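Local structure of ethyl acetate hydrolase (Pseudomonas veronii, 5EFZ) at residues Gly150-Gly153 with Ala154-Thr157; Arg275-Val278 with Ser279-Thr282; Thr235-His238 with Lys239-Gly242; Glu244-Gln247 with Met248-Gly252; Ala194-Asp198 with Pro199-Ala203. The protein hydrolyses ethyl acetate to ethanol and acetate as a homodimeric acetyl esterase of the alpha/beta-hydrolase fold, taking part in the breakdown of short-chain methyl ketones. One frame throughout, in Å; residues are numbered along the deposited sequence.

Contact 1: residues Gly150-Gly153 with Ala154-Thr157; sequences GSMG and AQQT. With ACT (acetate ion), chain O.
M152 and Q155 meet obliquely one turn apart on the helix that begins just after S151. CG of M152 lies 3.5 Å from OE1 of Q155, an amide oxygen that is buried and has no partner anywhere in the model. The amide nitrogen of the same side chain donates to the backbone O of W273. Q156 grips the backbone: with CG beside its own backbone N (chi1 -68°), the chain runs back along the helix until NE2 reaches M152 O at 3.1 Å. M152 O lies almost in the plane of the Q156 amide, yet NE2 stands well above the carbonyl plane, on the face opposite that met by Q156 N at 3.0 Å. OE1 of Q156 is held by Q131. T157 repeats the double grip one residue on, its OG1 sitting 2.9 Å from G153 O while its N bonds to the opposite face of that carbonyl. The CB of S151 points away from residues 154-157; OG, anti to the backbone N, lies only 2.5 Å from acetate O, a very short bond to be read with caution. Acetate OXT accepts from M152 N at 3.2 Å, almost straight, and the ion, probably from the crystallisation liquor, also bonds to H334 and to Y68 N. Helical hydrogen bonding begins with Q155 N donating to S151 O. The positive phi of S151, in a tight turn between strand 146-150 and helix 152-163, is that of the nucleophile elbow of alpha/beta hydrolases. S151 is the probable nucleophile, and M152 N is placed as an oxyanion-hole donor would be.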
loop_
_atom_site.group_PDB
_atom_site.type_symbol
_atom_site.label_atom_id
_atom_site.label_comp_id
_atom_site.label_asym_id
_atom_site.label_seq_id
_atom_site.Cartn_x
_atom_site.Cartn_y
_atom_site.Cartn_z
ATOM N N GLY A 150 19.855 4.795 2.101
ATOM C CA GLY A 150 18.556 4.171 2.272
ATOM C C GLY A 150 17.684 4.447 1.066
ATOM O O GLY A 150 17.752 5.529 0.481
ATOM N N SER A 151 16.895 3.445 0.719
ATOM C CA SER A 151 15.952 3.467 -0.413
ATOM C C SER A 151 16.647 3.849 -1.733
ATOM O O SER A 151 17.444 3.057 -2.217
ATOM C CB SER A 151 14.779 4.379 -0.119
ATOM O OG SER A 151 13.746 4.098 -1.057
ATOM N N MET A 152 16.338 4.999 -2.351
ATOM C CA MET A 152 17.136 5.392 -3.537
ATOM C C MET A 152 18.628 5.496 -3.224
ATOM O O MET A 152 19.473 5.289 -4.107
ATOM C CB MET A 152 16.674 6.735 -4.107
ATOM C CG MET A 152 15.322 6.655 -4.760
ATOM S SD MET A 152 14.974 8.158 -5.712
ATOM C CE MET A 152 15.999 7.834 -7.144
ATOM N N GLY A 153 18.939 5.838 -1.978
ATOM C CA GLY A 153 20.318 5.815 -1.493
ATOM C C GLY A 153 20.911 4.401 -1.525
ATOM O O GLY A 153 22.096 4.235 -1.797
ATOM N N ALA A 154 20.086 3.401 -1.223
ATOM C CA ALA A 154 20.464 1.987 -1.317
ATOM C C ALA A 154 20.616 1.565 -2.782
ATOM O O ALA A 154 21.513 0.776 -3.141
ATOM C CB ALA A 154 19.407 1.093 -0.611
ATOM N N GLN A 155 19.727 2.045 -3.642
ATOM C CA GLN A 155 19.899 1.772 -5.068
ATOM C C GLN A 155 21.252 2.245 -5.573
ATOM O O GLN A 155 21.929 1.512 -6.298
ATOM C CB GLN A 155 18.813 2.477 -5.874
ATOM C CG GLN A 155 17.397 1.904 -5.652
ATOM C CD GLN A 155 16.389 2.619 -6.551
ATOM O OE1 GLN A 155 16.346 3.851 -6.572
ATOM N NE2 GLN A 155 15.627 1.849 -7.338
ATOM N N GLN A 156 21.653 3.468 -5.195
ATOM C CA GLN A 156 22.983 3.955 -5.567
ATOM C C GLN A 156 24.113 3.141 -4.916
ATOM O O GLN A 156 25.179 2.967 -5.501
ATOM C CB GLN A 156 23.133 5.432 -5.190
ATOM C CG GLN A 156 22.219 6.356 -6.048
ATOM C CD GLN A 156 22.068 7.732 -5.433
ATOM O OE1 GLN A 156 22.914 8.611 -5.634
ATOM N NE2 GLN A 156 21.007 7.910 -4.635
ATOM N N THR A 157 23.885 2.679 -3.690
ATOM C CA THR A 157 24.859 1.840 -3.001
ATOM C C THR A 157 25.136 0.540 -3.766
ATOM O O THR A 157 26.302 0.168 -3.974
ATOM C CB THR A 157 24.380 1.546 -1.554
ATOM O OG1 THR A 157 24.359 2.782 -0.812
ATOM C CG2 THR A 157 25.321 0.519 -0.820
HETATM C C ACT O . 13.065 7.057 -0.630
HETATM O O ACT O . 12.296 6.054 -0.630
HETATM O OXT ACT O . 14.049 7.044 -1.444
HETATM C CH3 ACT O . 12.827 8.185 0.316
#

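Contact 2: residues Arg275-Val278 with Ser279-Thr282; sequences RGDV and SRHT
Just after D277 the backbone winds into a 3-10 turn, V278-H281, with R280 N bonding to D277 O at 3.3 Å and H281 N to V278 O. The side chain of D277 reaches forward to the start of this turn. Its CG is anti to the backbone N (chi1 178°), and OD1 is gripped twice by S279. The hydroxyl OG donates to OD1 across only 2.5 Å, and OD1 accepts on its syn lone pair, the side of the other carboxylate oxygen. S279 N reaches the same atom at 2.9 Å, from above the carboxylate plane, and closes an Asx turn. S279 OG has a further partner in R179, so serine and aspartate form one polar cluster. R280 crosses D277 at about a right angle: its CG packs 3.6 Å from OD2, and CD lies near the carbonyl O of D277. The guanidinium is directed past the carboxylate, their planes 70° apart, and it makes its salt bridge with E36 instead. On the next residue the imidazole of H281 presents its edge to V278 O, with CD2 3.3 Å away and the oxygen near the ring plane, while NE2 bonds to E159 of helix 152-163. V278 itself packs on that helix and on helix 286-290. The chemistry implies a carboxylate whose OD1 takes two donors from S279, two residues on: these would probably stabilise its negative charge and limit rotation of the group, while R280 contributes its aliphatic stem here and spends its charge on another acid.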
loop_
_atom_site.group_PDB
_atom_site.type_symbol
_atom_site.label_atom_id
_atom_site.label_comp_id
_atom_site.label_asym_id
_atom_site.label_seq_id
_atom_site.Cartn_x
_atom_site.Cartn_y
_atom_site.Cartn_z
ATOM N N ARG A 275 13.630 2.851 -12.262
ATOM C CA ARG A 275 14.489 2.111 -13.201
ATOM C C ARG A 275 15.812 1.637 -12.624
ATOM O O ARG A 275 16.633 1.089 -13.360
ATOM C CB ARG A 275 14.733 2.984 -14.429
ATOM C CG ARG A 275 13.516 2.970 -15.376
ATOM C CD ARG A 275 13.436 4.193 -16.249
ATOM N NE ARG A 275 12.163 4.181 -16.988
ATOM C CZ ARG A 275 11.015 4.646 -16.490
ATOM N NH1 ARG A 275 10.970 5.181 -15.270
ATOM N NH2 ARG A 275 9.906 4.560 -17.206
ATOM N N GLY A 276 16.000 1.807 -11.314
ATOM C CA GLY A 276 17.223 1.300 -10.666
ATOM C C GLY A 276 17.396 -0.188 -10.994
ATOM O O GLY A 276 16.501 -0.986 -10.743
ATOM N N ASP A 277 18.533 -0.560 -11.580
ATOM C CA ASP A 277 18.731 -1.915 -12.080
ATOM C C ASP A 277 20.219 -2.180 -12.351
ATOM O O ASP A 277 20.728 -1.824 -13.407
ATOM C CB ASP A 277 17.902 -2.143 -13.362
ATOM C CG ASP A 277 18.101 -3.523 -13.946
ATOM O OD1 ASP A 277 18.736 -4.396 -13.298
ATOM O OD2 ASP A 277 17.626 -3.743 -15.075
ATOM N N VAL A 278 20.917 -2.797 -11.396
ATOM C CA VAL A 278 22.348 -3.068 -11.577
ATOM C C VAL A 278 22.575 -4.161 -12.627
ATOM O O VAL A 278 23.704 -4.342 -13.080
ATOM C CB VAL A 278 23.039 -3.508 -10.242
ATOM C CG1 VAL A 278 22.899 -2.429 -9.151
ATOM C CG2 VAL A 278 22.454 -4.851 -9.725
ATOM N N SER A 279 21.534 -4.921 -12.980
ATOM C CA SER A 279 21.704 -5.988 -13.994
ATOM C C SER A 279 21.867 -5.422 -15.409
ATOM O O SER A 279 22.210 -6.154 -16.353
ATOM C CB SER A 279 20.523 -6.979 -13.971
ATOM O OG SER A 279 19.355 -6.473 -14.619
ATOM N N ARG A 280 21.643 -4.119 -15.571
ATOM C CA ARG A 280 21.990 -3.478 -16.838
ATOM C C ARG A 280 23.480 -3.689 -17.179
ATOM O O ARG A 280 23.866 -3.674 -18.343
ATOM C CB ARG A 280 21.649 -1.981 -16.796
ATOM C CG ARG A 280 20.140 -1.732 -16.736
ATOM C CD ARG A 280 19.816 -0.250 -16.561
ATOM N NE ARG A 280 20.172 0.530 -17.748
ATOM C CZ ARG A 280 19.413 0.623 -18.839
ATOM N NH1 ARG A 280 18.259 -0.044 -18.922
ATOM N NH2 ARG A 280 19.823 1.371 -19.852
ATOM N N HIS A 281 24.323 -3.901 -16.170
ATOM C CA HIS A 281 25.735 -4.191 -16.444
ATOM C C HIS A 281 25.988 -5.584 -17.023
ATOM O O HIS A 281 27.058 -5.849 -17.602
ATOM C CB HIS A 281 26.561 -4.057 -15.170
ATOM C CG HIS A 281 26.644 -2.661 -14.655
ATOM N ND1 HIS A 281 27.506 -1.724 -15.186
ATOM C CD2 HIS A 281 25.950 -2.032 -13.675
ATOM C CE1 HIS A 281 27.345 -0.578 -14.548
ATOM N NE2 HIS A 281 26.411 -0.738 -13.625
ATOM N N THR A 282 25.028 -6.486 -16.853
ATOM C CA THR A 282 25.284 -7.893 -17.185
ATOM C C THR A 282 24.153 -8.482 -18.024
ATOM O O THR A 282 23.736 -9.616 -17.799
ATOM C CB THR A 282 25.457 -8.733 -15.898
ATOM O OG1 THR A 282 24.334 -8.487 -15.046
ATOM C CG2 THR A 282 26.728 -8.328 -15.151
#

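Contact 3: residues Thr235-His238 with Lys239-Gly242; sequences TGRH and KALG
H238 and K239 pack against each other in a short surface helix, 237-240, which is bounded by glycines: G236 ends the preceding helix 230-234 in a Schellman motif and serves as N-cap here, and G242 closes the helix with a second Schellman motif. The two side chains lie side by side and point the same way. K239 CG sits over the middle of the H238 imidazole, 4.2 Å from its centroid, in a CH-pi contact. The ring stands there because CG of H238 lies between its own backbone N and carbonyl carbon (chi1 53°). NE2 of H238 bonds to E182 of the second subunit, tying this helix to the dimer partner, while the ring meets F233 of its own chain edge to face. Replacing H238 with an alanine is likely to leave E182 of the other subunit without this partner and to strip K239 CG of its aromatic cover. On another side of the helix, R237 bends at chi2 and chi3, bringing its guanidinium near A240 and L241, although its NH2 makes a salt bridge to D332 and a hydrogen bond to T340 O. L241 CD2 approaches NH2 of R237 to 4.1 Å. The main-chain bonds are ordinary: A240 N bonds to G236 O, and L241 N to R237 O at 2.9 Å. L241 also folds back over that acceptor, its CG resting 3.3 Å from R237 O.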
loop_
_atom_site.group_PDB
_atom_site.type_symbol
_atom_site.label_atom_id
_atom_site.label_comp_id
_atom_site.label_asym_id
_atom_site.label_seq_id
_atom_site.Cartn_x
_atom_site.Cartn_y
_atom_site.Cartn_z
ATOM N N THR A 235 -1.016 1.063 16.415
ATOM C CA THR A 235 -0.468 1.152 17.772
ATOM C C THR A 235 -0.256 2.607 18.190
ATOM O O THR A 235 0.236 2.882 19.280
ATOM C CB THR A 235 0.859 0.390 17.915
ATOM O OG1 THR A 235 1.843 0.969 17.051
ATOM C CG2 THR A 235 0.677 -1.094 17.568
ATOM N N GLY A 236 -0.642 3.537 17.321
ATOM C CA GLY A 236 -0.663 4.940 17.695
ATOM C C GLY A 236 0.685 5.650 17.665
ATOM O O GLY A 236 0.869 6.636 18.378
ATOM N N ARG A 237 1.590 5.199 16.799
ATOM C CA ARG A 237 2.902 5.838 16.651
ATOM C C ARG A 237 2.787 7.318 16.261
ATOM O O ARG A 237 3.582 8.150 16.707
ATOM C CB ARG A 237 3.769 5.110 15.614
ATOM C CG ARG A 237 4.374 3.802 16.118
ATOM C CD ARG A 237 5.559 4.060 17.114
ATOM N NE ARG A 237 6.659 4.700 16.390
ATOM C CZ ARG A 237 7.489 5.593 16.914
ATOM N NH1 ARG A 237 7.347 5.964 18.175
ATOM N NH2 ARG A 237 8.443 6.138 16.158
ATOM N N HIS A 238 1.794 7.647 15.439
ATOM C CA HIS A 238 1.588 9.015 15.015
ATOM C C HIS A 238 1.279 9.888 16.233
ATOM O O HIS A 238 1.750 11.035 16.314
ATOM C CB HIS A 238 0.488 9.092 13.934
ATOM C CG HIS A 238 -0.817 8.439 14.306
ATOM N ND1 HIS A 238 -0.919 7.112 14.665
ATOM C CD2 HIS A 238 -2.084 8.919 14.296
ATOM C CE1 HIS A 238 -2.185 6.813 14.903
ATOM N NE2 HIS A 238 -2.916 7.892 14.680
ATOM N N LYS A 239 0.557 9.331 17.214
ATOM C CA LYS A 239 0.264 10.065 18.434
ATOM C C LYS A 239 1.532 10.220 19.282
ATOM O O LYS A 239 1.784 11.286 19.843
ATOM C CB LYS A 239 -0.848 9.375 19.231
ATOM C CG LYS A 239 -2.150 9.299 18.451
ATOM C CD LYS A 239 -3.236 8.569 19.208
ATOM C CE LYS A 239 -4.507 8.437 18.368
ATOM N NZ LYS A 239 -5.585 7.759 19.159
ATOM N N ALA A 240 2.351 9.175 19.349
ATOM C CA ALA A 240 3.609 9.274 20.081
ATOM C C ALA A 240 4.479 10.366 19.466
ATOM O O ALA A 240 5.176 11.078 20.181
ATOM C CB ALA A 240 4.342 7.952 20.081
ATOM N N LEU A 241 4.409 10.515 18.141
ATOM C CA LEU A 241 5.197 11.526 17.434
ATOM C C LEU A 241 4.575 12.934 17.581
ATOM O O LEU A 241 5.115 13.914 17.049
ATOM C CB LEU A 241 5.332 11.154 15.947
ATOM C CG LEU A 241 6.161 9.877 15.711
ATOM C CD1 LEU A 241 6.110 9.452 14.263
ATOM C CD2 LEU A 241 7.651 10.133 16.129
ATOM N N GLY A 242 3.452 13.024 18.299
ATOM C CA GLY A 242 2.828 14.300 18.610
ATOM C C GLY A 242 1.658 14.738 17.739
ATOM O O GLY A 242 1.288 15.915 17.753
#

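Contact 4: residues Glu244-Gln247 with Met248-Gly252; sequences ESMQ and MFVDG
M246 lays its thioether obliquely over V250, SD resting 4.0 Å from CG2 one turn further along the helix. The sulfur gets there through bends at chi2 and chi3, starting from an unusual chi1 of -113° that lies away from the staggered positions. CG2 of V250 also presses on the backbone, 3.2 Å from M246 O, the oxygen that accepts from V250 N in a short and nearly straight bond. M246 faces the dimer partner as well: its N donates to E182 of the second subunit, and its side chain packs on L186 of that chain. Q247 and D251 form the next pair along. The extended glutamine crosses the carboxylate obliquely with the two flat groups 86° apart; CG of Q247 lies 3.8 Å from OD2 of D251, and the contact is one of packing. D251 N holds Q247 O at 2.9 Å. F249 sets its CB against the carbonyls of S245 and M246, but its ring leads away to meet F253, W228 and F243 in an aromatic cluster. At the head of the helix, S245 holds OG between its own N and carbonyl carbon (chi1 66°), and accepts from M248 N at 3.1 Å. M248 CG packs beside the same hydroxyl oxygen, 3.6 Å from OG. S245 O meanwhile takes F249 N in the first helical bond, at 3.0 Å. This pairing of a side-chain acceptor three residues ahead of the donor with the start of regular i to i+4 bonding is the serine N-cap, here opening helix 246-258.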
loop_
_atom_site.group_PDB
_atom_site.type_symbol
_atom_site.label_atom_id
_atom_site.label_comp_id
_atom_site.label_asym_id
_atom_site.label_seq_id
_atom_site.Cartn_x
_atom_site.Cartn_y
_atom_site.Cartn_z
ATOM N N GLU A 244 -2.364 14.141 17.050
ATOM C CA GLU A 244 -3.561 13.627 17.730
ATOM C C GLU A 244 -4.358 12.585 16.954
ATOM O O GLU A 244 -5.034 11.744 17.545
ATOM C CB GLU A 244 -4.496 14.782 18.061
ATOM C CG GLU A 244 -3.950 15.762 19.065
ATOM C CD GLU A 244 -4.906 16.911 19.316
ATOM O OE1 GLU A 244 -5.876 17.054 18.537
ATOM O OE2 GLU A 244 -4.708 17.647 20.309
ATOM N N SER A 245 -4.309 12.669 15.631
ATOM C CA SER A 245 -5.182 11.876 14.763
ATOM C C SER A 245 -4.503 11.617 13.430
ATOM O O SER A 245 -3.514 12.279 13.117
ATOM C CB SER A 245 -6.503 12.609 14.528
ATOM O OG SER A 245 -6.263 13.794 13.790
ATOM N N MET A 246 -5.018 10.667 12.649
ATOM C CA MET A 246 -4.530 10.471 11.300
ATOM C C MET A 246 -4.656 11.766 10.501
ATOM O O MET A 246 -3.743 12.097 9.746
ATOM C CB MET A 246 -5.281 9.322 10.626
ATOM C CG MET A 246 -4.379 8.122 10.356
ATOM S SD MET A 246 -3.358 8.245 8.859
ATOM C CE MET A 246 -4.762 7.882 7.835
ATOM N N GLN A 247 -5.766 12.486 10.665
ATOM C CA GLN A 247 -5.924 13.742 9.927
ATOM C C GLN A 247 -4.786 14.715 10.278
ATOM O O GLN A 247 -4.194 15.314 9.387
ATOM C CB GLN A 247 -7.291 14.388 10.187
ATOM C CG GLN A 247 -7.577 15.604 9.293
ATOM C CD GLN A 247 -9.017 16.133 9.393
ATOM O OE1 GLN A 247 -9.864 15.569 10.092
ATOM N NE2 GLN A 247 -9.300 17.209 8.657
ATOM N N MET A 248 -4.455 14.851 11.563
ATOM C CA MET A 248 -3.403 15.796 11.970
ATOM C C MET A 248 -2.027 15.354 11.463
ATOM O O MET A 248 -1.188 16.187 11.113
ATOM C CB MET A 248 -3.360 15.954 13.495
ATOM C CG MET A 248 -4.468 16.846 14.060
ATOM S SD MET A 248 -4.638 18.357 13.073
ATOM C CE MET A 248 -6.275 18.144 12.377
ATOM N N PHE A 249 -1.799 14.044 11.431
ATOM C CA PHE A 249 -0.547 13.489 10.913
ATOM C C PHE A 249 -0.402 13.700 9.404
ATOM O O PHE A 249 0.656 14.118 8.899
ATOM C CB PHE A 249 -0.464 12.011 11.251
ATOM C CG PHE A 249 0.830 11.369 10.843
ATOM C CD1 PHE A 249 2.003 11.638 11.535
ATOM C CD2 PHE A 249 0.869 10.506 9.766
ATOM C CE1 PHE A 249 3.223 11.047 11.146
ATOM C CE2 PHE A 249 2.067 9.899 9.390
ATOM C CZ PHE A 249 3.240 10.177 10.068
ATOM N N VAL A 250 -1.462 13.398 8.663
ATOM C CA VAL A 250 -1.439 13.615 7.224
ATOM C C VAL A 250 -1.216 15.100 6.911
ATOM O O VAL A 250 -0.357 15.439 6.095
ATOM C CB VAL A 250 -2.755 13.122 6.570
ATOM C CG1 VAL A 250 -2.837 13.548 5.139
ATOM C CG2 VAL A 250 -2.824 11.600 6.685
ATOM N N ASP A 251 -1.964 15.986 7.582
ATOM C CA ASP A 251 -1.841 17.407 7.295
ATOM C C ASP A 251 -0.542 18.025 7.836
ATOM O O ASP A 251 0.121 18.785 7.130
ATOM C CB ASP A 251 -3.032 18.189 7.860
ATOM C CG ASP A 251 -4.336 17.841 7.177
ATOM O OD1 ASP A 251 -4.315 17.127 6.145
ATOM O OD2 ASP A 251 -5.387 18.281 7.689
ATOM N N GLY A 252 -0.197 17.704 9.081
ATOM C CA GLY A 252 0.876 18.397 9.776
ATOM C C GLY A 252 2.264 17.842 9.558
ATOM O O GLY A 252 3.243 18.547 9.744
#

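Contact 5: residues Ala194-Asp198 with Pro199-Ala203; sequences AITTD and PAFQA. With EDO (1,2-ethanediol), chain J.
With CG anti to the backbone N in both D198 (chi1 -174°) and F201 (chi1 177°), the carboxylate of D198 reaches forward to the amide of A200 while the phenyl ring of F201 folds back on the end of helix 182-196. D198 OD1 accepts from A200 N at 3.0 Å, met from above the carboxylate plane, and so closes an Asx turn over P199. The methyl of A200 comes close to the same oxygen, 3.4 Å away. D198 O in turn takes F201 N at 2.9 Å, the bond that winds P199 to F201 into a 3-10 turn. F201 then lies along T196, pointing the same way, with CE2 4.0 Å from T196 CG2. It crosses I195 obliquely, and CD1 is 3.9 Å from I195 CG2. Its CB is tucked against D198 O at 3.1 Å. The ring also packs on L267 and N264 of helix 263-274, and D198 OD2 accepts from G215 N at the start of helix 213-227. A 1,2-ethanediol, probably from the crystallisation liquor, places O1 2.6 Å from both T196 O and D198 O. An alanine in place of D198 would lack both carboxylate oxygens, which would probably leave the amides of A200 and G215 without their acceptors and let the turn around P199 shift. Chemically, the two oxygens of one aspartate satisfy main-chain donors on two different segments, joining the exit of helix 182-196 to the following helix, while F201 packs its ring on I195, T196 and helix 263-274.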
loop_
_atom_site.group_PDB
_atom_site.type_symbol
_atom_site.label_atom_id
_atom_site.label_comp_id
_atom_site.label_asym_id
_atom_site.label_seq_id
_atom_site.Cartn_x
_atom_site.Cartn_y
_atom_site.Cartn_z
ATOM N N ALA A 194 -0.279 11.154 -9.441
ATOM C CA ALA A 194 -0.910 12.052 -8.469
ATOM C C ALA A 194 -0.540 13.509 -8.791
ATOM O O ALA A 194 -1.350 14.434 -8.672
ATOM C CB ALA A 194 -0.468 11.695 -7.064
ATOM N N ILE A 195 0.704 13.693 -9.212
ATOM C CA ILE A 195 1.184 14.997 -9.596
ATOM C C ILE A 195 0.761 15.358 -11.010
ATOM O O ILE A 195 0.224 16.443 -11.225
ATOM C CB ILE A 195 2.698 15.063 -9.499
ATOM C CG1 ILE A 195 3.092 15.027 -8.017
ATOM C CG2 ILE A 195 3.221 16.327 -10.176
ATOM C CD1 ILE A 195 4.606 14.870 -7.814
ATOM N N THR A 196 0.984 14.465 -11.978
ATOM C CA THR A 196 0.813 14.878 -13.380
ATOM C C THR A 196 -0.646 15.031 -13.778
ATOM O O THR A 196 -0.962 15.761 -14.743
ATOM C CB THR A 196 1.484 13.907 -14.372
ATOM O OG1 THR A 196 0.841 12.634 -14.308
ATOM C CG2 THR A 196 2.998 13.747 -14.080
ATOM N N THR A 197 -1.554 14.402 -13.037
ATOM C CA THR A 197 -2.977 14.589 -13.359
ATOM C C THR A 197 -3.602 15.881 -12.787
ATOM O O THR A 197 -4.760 16.191 -13.065
ATOM C CB THR A 197 -3.821 13.413 -12.868
ATOM O OG1 THR A 197 -3.652 13.274 -11.452
ATOM C CG2 THR A 197 -3.385 12.132 -13.564
ATOM N N ASP A 198 -2.860 16.603 -11.958
ATOM C CA ASP A 198 -3.294 17.920 -11.500
ATOM C C ASP A 198 -3.252 18.866 -12.697
ATOM O O ASP A 198 -2.181 19.052 -13.285
ATOM C CB ASP A 198 -2.358 18.396 -10.376
ATOM C CG ASP A 198 -2.814 19.695 -9.723
ATOM O OD1 ASP A 198 -3.714 20.363 -10.261
ATOM O OD2 ASP A 198 -2.243 20.042 -8.663
ATOM N N PRO A 199 -4.392 19.463 -13.088
ATOM C CA PRO A 199 -4.287 20.335 -14.268
ATOM C C PRO A 199 -3.299 21.491 -14.063
ATOM O O PRO A 199 -2.719 22.015 -15.021
ATOM C CB PRO A 199 -5.705 20.885 -14.436
ATOM C CG PRO A 199 -6.595 19.969 -13.695
ATOM C CD PRO A 199 -5.761 19.423 -12.543
ATOM N N ALA A 200 -3.123 21.900 -12.814
ATOM C CA ALA A 200 -2.197 22.989 -12.500
ATOM C C ALA A 200 -0.738 22.627 -12.839
ATOM O O ALA A 200 0.106 23.503 -12.944
ATOM C CB ALA A 200 -2.308 23.364 -11.028
ATOM N N PHE A 201 -0.444 21.337 -12.978
ATOM C CA PHE A 201 0.903 20.894 -13.353
ATOM C C PHE A 201 1.319 21.468 -14.728
ATOM O O PHE A 201 2.510 21.783 -14.960
ATOM C CB PHE A 201 0.950 19.373 -13.363
ATOM C CG PHE A 201 2.269 18.808 -13.801
ATOM C CD1 PHE A 201 3.420 19.019 -13.053
ATOM C CD2 PHE A 201 2.352 18.070 -14.966
ATOM C CE1 PHE A 201 4.638 18.510 -13.465
ATOM C CE2 PHE A 201 3.563 17.531 -15.381
ATOM C CZ PHE A 201 4.713 17.760 -14.631
ATOM N N GLN A 202 0.338 21.611 -15.623
ATOM C CA GLN A 202 0.567 22.224 -16.945
ATOM C C GLN A 202 1.791 21.667 -17.675
ATOM O O GLN A 202 2.585 22.433 -18.269
ATOM C CB GLN A 202 0.713 23.738 -16.808
ATOM C CG GLN A 202 -0.551 24.405 -16.294
ATOM C CD GLN A 202 -0.507 25.909 -16.452
ATOM O OE1 GLN A 202 0.107 26.614 -15.653
ATOM N NE2 GLN A 202 -1.146 26.413 -17.508
ATOM N N ALA A 203 1.931 20.346 -17.615
ATOM C CA ALA A 203 2.928 19.615 -18.376
ATOM C C ALA A 203 4.328 20.040 -17.972
ATOM O O ALA A 203 5.272 19.962 -18.775
ATOM C CB ALA A 203 2.717 19.823 -19.873
HETATM C C1 EDO J . -2.155 18.445 -16.859
HETATM O O1 EDO J . -2.173 17.866 -15.549
HETATM C C2 EDO J . -0.764 18.961 -17.185
HETATM O O2 EDO J . -0.072 17.947 -17.919
#

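Along the chain the order is contacts 1, 5, 3, 4, 2. Contact 1, near the chain's centre, follows strand 146-150 of the central sheet on helix 152-163. Contacts 2 to 5 all lie between strands 170-174 and 296-300. Contact 2 follows helix 263-274 and touches contact 1, Q155 NE2 lying 3.7 Å from G276 CA. Contacts 3 and 4, centres 10 Å apart, pack together as consecutive helices, and both bond E182 of the second subunit. Between centres, they stand about 39 Å from contact 2, and contact 5 about 28 Å from contact 1. The probable catalytic elbow is about 16 Å from contact 4 at the nearest atoms, though the F249 side chain comes within about 11 Å of that of H334.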